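Local coordinates for Wnt inhibitor of Dorsal protein (Drosophila melanogaster, PDB 4KRR), which acts as a secreted Wnt-family signalling ligand that probably binds frizzled seven-transmembrane receptors, at residues 72-76 against 77-81. Residues are numbered along the deposited sequence; the frame is centred on the assembly and turned at random.
Sequences KDCAN and GVIAG. With NA (sodium ion), chain F.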
loop_
_atom_site.group_PDB
_atom_site.type_symbol
_atom_site.label_atom_id
_atom_site.label_comp_id
_atom_site.label_asym_id
_atom_site.label_seq_id
_atom_site.Cartn_x
_atom_site.Cartn_y
_atom_site.Cartn_z
ATOM N N LYS A 72 -7.469 8.617 -0.538
ATOM C CA LYS A 72 -7.393 9.940 -1.150
ATOM C C LYS A 72 -8.694 10.315 -1.850
ATOM O O LYS A 72 -9.203 11.422 -1.678
ATOM C CB LYS A 72 -6.222 10.005 -2.135
ATOM C CG LYS A 72 -5.953 11.390 -2.697
ATOM C CD LYS A 72 -4.697 11.402 -3.554
ATOM C CE LYS A 72 -4.366 12.808 -4.032
ATOM N NZ LYS A 72 -3.132 12.841 -4.866
ATOM N N ASP A 73 -9.231 9.387 -2.635
ATOM C CA ASP A 73 -10.461 9.636 -3.380
ATOM C C ASP A 73 -11.664 9.846 -2.465
ATOM O O ASP A 73 -12.562 10.626 -2.784
ATOM C CB ASP A 73 -10.729 8.505 -4.372
ATOM C CG ASP A 73 -9.783 8.533 -5.555
ATOM O OD1 ASP A 73 -8.680 9.105 -5.420
ATOM O OD2 ASP A 73 -10.141 7.985 -6.617
ATOM N N CYS A 74 -11.680 9.151 -1.332
ATOM C CA CYS A 74 -12.741 9.329 -0.346
ATOM C C CYS A 74 -12.710 10.740 0.221
ATOM O O CYS A 74 -13.745 11.395 0.340
ATOM C CB CYS A 74 -12.609 8.312 0.790
ATOM S SG CYS A 74 -13.257 6.666 0.409
ATOM N N ALA A 75 -11.512 11.201 0.565
ATOM C CA ALA A 75 -11.334 12.542 1.108
ATOM C C ALA A 75 -11.688 13.604 0.072
ATOM O O ALA A 75 -12.201 14.668 0.413
ATOM C CB ALA A 75 -9.910 12.727 1.598
ATOM N N ASN A 76 -11.419 13.305 -1.196
ATOM C CA ASN A 76 -11.746 14.221 -2.282
ATOM C C ASN A 76 -13.238 14.222 -2.606
ATOM O O ASN A 76 -13.700 14.998 -3.441
ATOM C CB ASN A 76 -10.929 13.893 -3.535
ATOM C CG ASN A 76 -9.438 14.080 -3.326
ATOM O OD1 ASN A 76 -9.010 14.920 -2.532
ATOM N ND2 ASN A 76 -8.638 13.296 -4.039
ATOM N N GLY A 77 -13.983 13.343 -1.942
ATOM C CA GLY A 77 -15.429 13.308 -2.065
ATOM C C GLY A 77 -15.944 12.780 -3.391
ATOM O O GLY A 77 -17.068 13.086 -3.790
ATOM N N VAL A 78 -15.130 11.981 -4.075
ATOM C CA VAL A 78 -15.521 11.433 -5.370
ATOM C C VAL A 78 -16.180 10.061 -5.204
ATOM O O VAL A 78 -16.754 9.514 -6.146
ATOM C CB VAL A 78 -14.316 11.340 -6.334
ATOM C CG1 VAL A 78 -13.487 10.107 -6.035
ATOM C CG2 VAL A 78 -14.785 11.335 -7.784
ATOM N N ILE A 79 -16.103 9.518 -3.993
ATOM C CA ILE A 79 -16.694 8.220 -3.695
ATOM C C ILE A 79 -17.798 8.346 -2.650
ATOM O O ILE A 79 -17.580 8.888 -1.566
ATOM C CB ILE A 79 -15.637 7.224 -3.184
ATOM C CG1 ILE A 79 -14.498 7.092 -4.196
ATOM C CG2 ILE A 79 -16.270 5.868 -2.903
ATOM C CD1 ILE A 79 -13.426 6.109 -3.784
ATOM N N ALA A 80 -18.983 7.843 -2.982
ATOM C CA ALA A 80 -20.116 7.890 -2.065
ATOM C C ALA A 80 -19.952 6.878 -0.934
ATOM O O ALA A 80 -19.425 5.784 -1.138
ATOM C CB ALA A 80 -21.416 7.644 -2.816
ATOM N N GLY A 81 -20.403 7.254 0.259
ATOM C CA GLY A 81 -20.319 6.382 1.416
ATOM C C GLY A 81 -19.168 6.725 2.343
ATOM O O GLY A 81 -19.186 6.376 3.523
HETATM NA NA NA F . -15.787 10.640 -1.231
#
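The carboxylate of Asp-73 meets Val-78 obliquely over one face: methyl CG1 of Val-78 stands 4.0 Å from Asp-73 OD2, well off the carboxylate plane, while Lys-14 of helix 8-26 takes OD2 in a salt bridge. The flat peptide carbonyl of Cys-74 is used in two ways. Gly-77 N reaches Cys-74 O at 3.0 Å from above the carbonyl plane, about 68° out of it, whereas the sodium ion, 2.7 Å from Cys-74 O, lies much nearer that plane. Val-78 N bonds to Asp-73 O at 3.2 Å, approaching almost in line with the C=O bond. These two backbone bonds, with Gly-77 at a positive phi of 72°, make a Schellman motif at the C-terminal end of helix 53-75, where the N-terminal domain of this Wnt enters the loop leading to helix 97-107.

Beside the polar turn, a small apolar contact forms. Val-78 CG1, wedged between its own backbone N and carbonyl carbon (chi1 80°), settles 3.6 Å from Asp-73 CB, the two side chains lying alongside each other. Ile-79, extended to its CD1, touches the same Asp-73 CB at 3.7 Å and passes more loosely by Cys-74 SG. Ile-11 of helix 8-26 packs against both Asp-73 and Ile-79.

Ile-79 O binds the sodium at 2.5 Å, Cys-82 O also binds it, and the Cys-74–Cys-82 disulfide ties the loop back to the helix. The cation thus bridges helix end and loop, consistent with partial compensation of the negative end of the helix dipole.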